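Calcium-dependent protein kinase, putative (PDB 3MSE) probably phosphorylates serine and threonine residues of proteins under calcium control, this chain being its C-terminal domain, which binds calcium through EF-hands. Local coordinates at residues A[17-20]-A[21-25]; A[63-67]-A[68-72]; A[123-127]-A[128-132]. One frame throughout, in Å; residues are numbered along the deposited sequence.

How the contacts relate
From the N terminus, contact 1 (17-20 with 21-25) comes first and closes the opening turns of the long helix 18-48. Contact 2 (63-67 with 68-72) follows, turning the chain from helix 58-67 into helix 72-82. Contact 3 (123-127 with 128-132) comes last, where a calcium loop runs into helix 127-133. Each joins neighbouring residues, and the three lie in series, with no nesting or crossing. Contacts 1 and 3 nevertheless meet in space, Ile19 CD1 lying 4.1 Å from Ile130 CG2, so the start of the long helix packs on the EF-hand that holds contact 3. Contact 2 lies across the chain's centre, about 46 Å from contact 1 between centres; both touch the second subunit.

Contact 1 (A[17-20]-A[21-25]); sequences SNIR and NIIIN
Ser17 and Asn21 meet in the first turn of helix 18-48, where Asn21 N donates to Ser17 O at 3.1 Å. Ser17 is also the N-cap: its hydroxyl is turned between backbone N and carbonyl carbon (chi1 65°), which lets OG accept from Arg20 N at 3.1 Å. Next, Asn18 takes a backbone bond from Ile22 N, while its amide reaches Asn21 through a water. That water donates to Asn18 OD1 at 3.0 Å and accepts from Asn21 ND2 at 2.9 Å; ND2 is bonded to Tyr13 O as well. The pattern is that of a capped helix start, with backbone bonds four residues apart continuing through Ile19 and Arg20. Ile19 sets its CG2 branch against Ile23 CD1 at 4.0 Å, both side chains also lying on Phe147 of helix 141-152. Arg20 carries the main polar grip. Bends at chi2 (-77°) and chi3 fold its chain back so that the guanidinium meets Asn21 side-on, Arg20 NE at 3.0 Å and NH2 at 2.8 Å from the same atom, Asn21 OD1. The oxygen lies close to the guanidinium plane, although the amide plane is turned 48° from it. Over one face, toward the rim, sits Ile24 CG1, 3.6 Å from Arg20 NE, while NH1 bonds Thr179 OG1.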
loop_
_atom_site.group_PDB
_atom_site.type_symbol
_atom_site.label_atom_id
_atom_site.label_comp_id
_atom_site.label_asym_id
_atom_site.label_seq_id
_atom_site.Cartn_x
_atom_site.Cartn_y
_atom_site.Cartn_z
ATOM N N SER A 17 -9.978 15.338 14.048
ATOM C CA SER A 17 -9.796 16.737 13.661
ATOM C C SER A 17 -9.583 16.888 12.160
ATOM O O SER A 17 -9.222 15.931 11.469
ATOM C CB SER A 17 -8.617 17.347 14.416
ATOM O OG SER A 17 -7.388 16.727 14.050
ATOM N N ASN A 18 -9.810 18.097 11.661
ATOM C CA ASN A 18 -9.569 18.381 10.274
ATOM C C ASN A 18 -8.106 18.151 9.895
ATOM O O ASN A 18 -7.825 17.556 8.858
ATOM C CB ASN A 18 -10.038 19.791 9.942
ATOM C CG ASN A 18 -11.543 19.874 9.774
ATOM O OD1 ASN A 18 -12.157 19.047 9.084
ATOM N ND2 ASN A 18 -12.146 20.882 10.388
ATOM N N ILE A 19 -7.189 18.541 10.778
ATOM C CA ILE A 19 -5.744 18.342 10.537
ATOM C C ILE A 19 -5.328 16.864 10.485
ATOM O O ILE A 19 -4.570 16.450 9.590
ATOM C CB ILE A 19 -4.874 19.171 11.522
ATOM C CG1 ILE A 19 -5.086 20.674 11.236
ATOM C CG2 ILE A 19 -3.397 18.800 11.400
ATOM C CD1 ILE A 19 -4.520 21.639 12.295
ATOM N N ARG A 20 -5.839 16.059 11.415
ATOM C CA ARG A 20 -5.638 14.599 11.353
ATOM C C ARG A 20 -6.095 14.059 10.011
ATOM O O ARG A 20 -5.396 13.272 9.366
ATOM C CB ARG A 20 -6.439 13.910 12.468
ATOM C CG ARG A 20 -5.876 12.602 12.971
ATOM C CD ARG A 20 -6.098 11.377 12.097
ATOM N NE ARG A 20 -7.464 11.149 11.636
ATOM C CZ ARG A 20 -8.079 9.957 11.614
ATOM N NH1 ARG A 20 -7.489 8.871 12.087
ATOM N NH2 ARG A 20 -9.311 9.861 11.139
ATOM N N ASN A 21 -7.276 14.483 9.589
ATOM C CA ASN A 21 -7.843 13.967 8.360
ATOM C C ASN A 21 -7.138 14.513 7.105
ATOM O O ASN A 21 -7.056 13.830 6.104
ATOM C CB ASN A 21 -9.351 14.217 8.336
ATOM C CG ASN A 21 -10.099 13.347 9.368
ATOM O OD1 ASN A 21 -9.521 12.430 9.943
ATOM N ND2 ASN A 21 -11.366 13.648 9.598
ATOM N N ILE A 22 -6.621 15.728 7.180
ATOM C CA ILE A 22 -5.780 16.259 6.093
ATOM C C ILE A 22 -4.555 15.361 5.893
ATOM O O ILE A 22 -4.242 14.959 4.763
ATOM C CB ILE A 22 -5.410 17.727 6.338
ATOM C CG1 ILE A 22 -6.654 18.579 6.089
ATOM C CG2 ILE A 22 -4.254 18.173 5.367
ATOM C CD1 ILE A 22 -6.611 19.935 6.731
ATOM N N ILE A 23 -3.915 15.013 7.005
ATOM C CA ILE A 23 -2.813 14.059 7.038
ATOM C C ILE A 23 -3.225 12.701 6.473
ATOM O O ILE A 23 -2.478 12.093 5.689
ATOM C CB ILE A 23 -2.253 13.913 8.484
ATOM C CG1 ILE A 23 -1.667 15.243 8.965
ATOM C CG2 ILE A 23 -1.187 12.788 8.576
ATOM C CD1 ILE A 23 -1.478 15.353 10.501
ATOM N N ILE A 24 -4.417 12.219 6.847
ATOM C CA ILE A 24 -4.953 10.989 6.250
ATOM C C ILE A 24 -5.080 11.127 4.723
ATOM O O ILE A 24 -4.787 10.179 3.996
ATOM C CB ILE A 24 -6.365 10.566 6.848
ATOM C CG1 ILE A 24 -6.292 10.210 8.346
ATOM C CG2 ILE A 24 -6.953 9.436 6.043
ATOM C CD1 ILE A 24 -5.661 8.838 8.664
ATOM N N ASN A 25 -5.537 12.284 4.239
ATOM C CA ASN A 25 -5.647 12.514 2.772
ATOM C C ASN A 25 -4.316 12.421 1.986
ATOM O O ASN A 25 -4.301 11.946 0.848
ATOM C CB ASN A 25 -6.346 13.843 2.457
ATOM C CG ASN A 25 -7.850 13.690 2.339
ATOM O OD1 ASN A 25 -8.384 13.605 1.237
ATOM N ND2 ASN A 25 -8.543 13.645 3.485
HETATM O O HOH W 1 -12.048 16.192 8.285
#

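Contact 2 (A[63-67]-A[68-72]); sequences TVLAS and VGIKK
Leu65 and Ile70 meet where helix 58-67 gives way to the short link before helix 72-82, through both backbone and side chain. Among the backbone bonds, the one spanning five residues defines the turn: Ile70 N donates to Leu65 O at 3.1 Å. Inside it runs a second bond, Gly69 N to Ala66 O, weak at 3.4 Å. With Gly69 the first residue to leave helical backbone angles, at a positive phi of 112°, this pair of bonds is a Schellman motif, a common C-terminal helix ending. Leu65 O has a further donor in Val68 N at 3.2 Å, standing 67° out of the carbonyl plane. Val68 N and Ile70 N come from opposite faces of that plane, so the one oxygen is held between them.

A water extends the polar network. It donates to Ala66 O at 2.7 Å and to Ile70 O at 2.6 Å, linking the last helical turn to the chain that leaves it.

The apolar part is small and sits beside the five-residue bond. The Ile70 side chain sets out toward the helix, and the branch that reaches it is CG1, placed anti to the carbonyl carbon (chi1 -46°) and 4.1 Å from Leu65 CB. This hydrophobic pair is the usual companion of a Schellman turn. Both side chains also rest on Ile75 of helix 72-82, and the second subunit adds its Leu7 against Leu65 and Val68.

The chemistry implies a helix closed by its own backbone: the Leu65 and Ala66 carbonyls, left without a continuing helix, receive donors from the reversing chain and from water, while the Leu65-Ile70 pair keeps an apolar surface turned toward helix 72-82.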
loop_
_atom_site.group_PDB
_atom_site.type_symbol
_atom_site.label_atom_id
_atom_site.label_comp_id
_atom_site.label_asym_id
_atom_site.label_seq_id
_atom_site.Cartn_x
_atom_site.Cartn_y
_atom_site.Cartn_z
ATOM N N THR A 63 4.592 -15.207 -25.727
ATOM C CA THR A 63 4.211 -14.656 -27.026
ATOM C C THR A 63 4.088 -13.133 -26.957
ATOM O O THR A 63 4.344 -12.440 -27.945
ATOM C CB THR A 63 2.924 -15.288 -27.616
ATOM O OG1 THR A 63 2.643 -14.674 -28.876
ATOM C CG2 THR A 63 1.704 -15.070 -26.712
ATOM N N VAL A 64 3.707 -12.608 -25.793
ATOM C CA VAL A 64 3.578 -11.169 -25.674
ATOM C C VAL A 64 4.938 -10.501 -25.455
ATOM O O VAL A 64 5.230 -9.488 -26.089
ATOM C CB VAL A 64 2.528 -10.752 -24.607
ATOM C CG1 VAL A 64 2.533 -9.256 -24.407
ATOM C CG2 VAL A 64 1.116 -11.212 -25.042
ATOM N N LEU A 65 5.761 -11.039 -24.555
ATOM C CA LEU A 65 7.099 -10.458 -24.330
ATOM C C LEU A 65 7.920 -10.467 -25.652
ATOM O O LEU A 65 8.627 -9.505 -25.966
ATOM C CB LEU A 65 7.849 -11.168 -23.180
ATOM C CG LEU A 65 7.281 -11.062 -21.735
ATOM C CD1 LEU A 65 8.214 -11.662 -20.634
ATOM C CD2 LEU A 65 6.856 -9.632 -21.358
ATOM N N ALA A 66 7.780 -11.543 -26.421
ATOM C CA ALA A 66 8.442 -11.675 -27.730
ATOM C C ALA A 66 8.030 -10.562 -28.699
ATOM O O ALA A 66 8.885 -9.991 -29.378
ATOM C CB ALA A 66 8.178 -13.057 -28.348
ATOM N N SER A 67 6.736 -10.244 -28.723
ATOM C CA SER A 67 6.185 -9.245 -29.642
ATOM C C SER A 67 6.531 -7.809 -29.254
ATOM O O SER A 67 6.257 -6.878 -30.008
ATOM C CB SER A 67 4.664 -9.390 -29.738
ATOM O OG SER A 67 4.041 -8.838 -28.589
ATOM N N VAL A 68 7.127 -7.636 -28.079
ATOM C CA VAL A 68 7.439 -6.316 -27.567
ATOM C C VAL A 68 8.954 -6.065 -27.452
ATOM O O VAL A 68 9.375 -4.993 -27.014
ATOM C CB VAL A 68 6.638 -6.111 -26.228
ATOM C CG1 VAL A 68 7.456 -5.518 -25.153
ATOM C CG2 VAL A 68 5.319 -5.388 -26.473
ATOM N N GLY A 69 9.776 -7.042 -27.841
ATOM C CA GLY A 69 11.217 -6.808 -27.940
ATOM C C GLY A 69 12.076 -7.535 -26.937
ATOM O O GLY A 69 13.288 -7.442 -26.991
ATOM N N ILE A 70 11.475 -8.254 -25.992
ATOM C CA ILE A 70 12.296 -8.999 -25.038
ATOM C C ILE A 70 12.839 -10.238 -25.749
ATOM O O ILE A 70 12.100 -10.913 -26.452
ATOM C CB ILE A 70 11.485 -9.409 -23.773
ATOM C CG1 ILE A 70 10.666 -8.215 -23.256
ATOM C CG2 ILE A 70 12.407 -10.034 -22.705
ATOM C CD1 ILE A 70 11.489 -6.964 -22.909
ATOM N N LYS A 71 14.118 -10.538 -25.557
ATOM C CA LYS A 71 14.749 -11.658 -26.253
ATOM C C LYS A 71 14.542 -12.976 -25.498
ATOM O O LYS A 71 14.395 -12.989 -24.266
ATOM C CB LYS A 71 16.255 -11.391 -26.447
ATOM C CG LYS A 71 16.555 -10.142 -27.303
ATOM C CD LYS A 71 16.212 -10.403 -28.781
ATOM C CE LYS A 71 16.389 -9.154 -29.658
ATOM N NZ LYS A 71 15.845 -9.465 -31.010
ATOM N N LYS A 72 14.555 -14.068 -26.254
ATOM C CA LYS A 72 14.344 -15.415 -25.749
ATOM C C LYS A 72 15.049 -15.689 -24.416
ATOM O O LYS A 72 14.422 -16.184 -23.487
ATOM C CB LYS A 72 14.793 -16.447 -26.791
ATOM C CG LYS A 72 14.855 -17.874 -26.250
ATOM C CD LYS A 72 14.897 -18.909 -27.370
ATOM C CE LYS A 72 15.152 -20.289 -26.778
ATOM N NZ LYS A 72 14.930 -21.354 -27.791
HETATM O O HOH W 2 11.548 -10.063 -28.840
#

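Contact 3 (A[123-127]-A[128-132]); sequences GYISK and SDIVS. With CA (calcium ion), chain B.
Ser126 and Asp129 meet at the end of an EF-hand loop, as it enters helix 127-133, beside a bound calcium ion. This is the tight part. Asp129 OD2 binds the calcium at 2.5 Å and also accepts from Ser126 N at 3.1 Å. That bond is nearly straight at 172°, but it arrives on the anti side of the carboxylate, 31° out of its plane. Tyr124 contributes its backbone O to the metal at 2.4 Å, its ring leading away, and Asp118 and Asp122 bind from earlier in the loop. Next to the site, Ile125 CG2 packs on Ile130 CD1 at 3.7 Å, and Phe114 and Phe147 continue this core from neighbouring helices.

The outer side is looser. The bond between Ser126 OG, at the N-cap, and Ser128 OG is weak, at 3.3 Å. Bent at chi2, the Lys127 chain brings CD to 3.9 Å from Val131 CG2, while NZ goes on to Asn141.

Back at the metal, two waters are also ligands. One is hydrogen-bonded to Ser126 OG. The other donates to Asp129 OD1, a carboxylate oxygen that itself stays 3.8 Å from the calcium.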
loop_
_atom_site.group_PDB
_atom_site.type_symbol
_atom_site.label_atom_id
_atom_site.label_comp_id
_atom_site.label_asym_id
_atom_site.label_seq_id
_atom_site.Cartn_x
_atom_site.Cartn_y
_atom_site.Cartn_z
ATOM N N GLY A 123 13.767 17.166 9.483
ATOM C CA GLY A 123 13.371 16.065 10.381
ATOM C C GLY A 123 12.388 16.400 11.499
ATOM O O GLY A 123 12.103 15.559 12.356
ATOM N N TYR A 124 11.867 17.624 11.502
ATOM C CA TYR A 124 10.885 18.036 12.502
ATOM C C TYR A 124 9.692 18.734 11.861
ATOM O O TYR A 124 9.863 19.548 10.945
ATOM C CB TYR A 124 11.534 18.948 13.548
ATOM C CG TYR A 124 12.446 18.209 14.515
ATOM C CD1 TYR A 124 11.960 17.729 15.733
ATOM C CD2 TYR A 124 13.793 17.984 14.205
ATOM C CE1 TYR A 124 12.790 17.038 16.622
ATOM C CE2 TYR A 124 14.634 17.290 15.087
ATOM C CZ TYR A 124 14.126 16.823 16.293
ATOM O OH TYR A 124 14.950 16.140 17.167
ATOM N N ILE A 125 8.485 18.420 12.341
ATOM C CA ILE A 125 7.293 19.160 11.922
ATOM C C ILE A 125 7.068 20.354 12.847
ATOM O O ILE A 125 6.679 20.188 14.000
ATOM C CB ILE A 125 6.017 18.266 11.817
ATOM C CG1 ILE A 125 6.105 17.346 10.593
ATOM C CG2 ILE A 125 4.749 19.133 11.733
ATOM C CD1 ILE A 125 4.951 16.346 10.473
ATOM N N SER A 126 7.321 21.553 12.325
ATOM C CA SER A 126 7.140 22.791 13.081
ATOM C C SER A 126 5.724 23.314 12.945
ATOM O O SER A 126 4.919 22.808 12.153
ATOM C CB SER A 126 8.133 23.868 12.616
ATOM O OG SER A 126 8.002 24.141 11.223
ATOM N N LYS A 127 5.425 24.333 13.735
ATOM C CA LYS A 127 4.174 25.049 13.638
ATOM C C LYS A 127 3.977 25.599 12.212
ATOM O O LYS A 127 2.880 25.494 11.637
ATOM C CB LYS A 127 4.161 26.175 14.672
ATOM C CG LYS A 127 2.785 26.603 15.134
ATOM C CD LYS A 127 2.291 27.821 14.361
ATOM C CE LYS A 127 0.906 28.249 14.812
ATOM N NZ LYS A 127 0.894 28.761 16.212
ATOM N N SER A 128 5.044 26.149 11.633
ATOM C CA SER A 128 4.961 26.720 10.292
ATOM C C SER A 128 4.741 25.649 9.209
ATOM O O SER A 128 4.134 25.924 8.173
ATOM C CB SER A 128 6.181 27.609 9.979
ATOM O OG SER A 128 7.276 26.850 9.498
ATOM N N ASP A 129 5.221 24.434 9.443
ATOM C CA ASP A 129 4.943 23.334 8.522
ATOM C C ASP A 129 3.442 22.987 8.461
ATOM O O ASP A 129 2.921 22.616 7.394
ATOM C CB ASP A 129 5.750 22.103 8.906
ATOM C CG ASP A 129 7.227 22.247 8.577
ATOM O OD1 ASP A 129 7.572 22.918 7.577
ATOM O OD2 ASP A 129 8.042 21.672 9.311
ATOM N N ILE A 130 2.763 23.132 9.599
ATOM C CA ILE A 130 1.318 22.889 9.683
ATOM C C ILE A 130 0.543 24.071 9.120
ATOM O O ILE A 130 -0.461 23.889 8.426
ATOM C CB ILE A 130 0.854 22.580 11.145
ATOM C CG1 ILE A 130 1.530 21.306 11.678
ATOM C CG2 ILE A 130 -0.685 22.469 11.219
ATOM C CD1 ILE A 130 1.202 20.019 10.913
ATOM N N VAL A 131 1.010 25.289 9.403
ATOM C CA VAL A 131 0.430 26.483 8.778
ATOM C C VAL A 131 0.453 26.308 7.253
ATOM O O VAL A 131 -0.526 26.601 6.552
ATOM C CB VAL A 131 1.169 27.778 9.216
ATOM C CG1 VAL A 131 0.665 29.017 8.429
ATOM C CG2 VAL A 131 1.027 28.009 10.724
ATOM N N SER A 132 1.557 25.780 6.745
ATOM C CA SER A 132 1.683 25.612 5.310
ATOM C C SER A 132 0.753 24.513 4.802
ATOM O O SER A 132 0.064 24.674 3.784
ATOM C CB SER A 132 3.138 25.312 4.929
ATOM O OG SER A 132 3.199 25.097 3.532
HETATM CA CA CA B . 10.481 21.129 9.265
HETATM O O HOH W 3 10.419 22.755 10.409
HETATM O O HOH W 4 10.369 22.332 7.299
#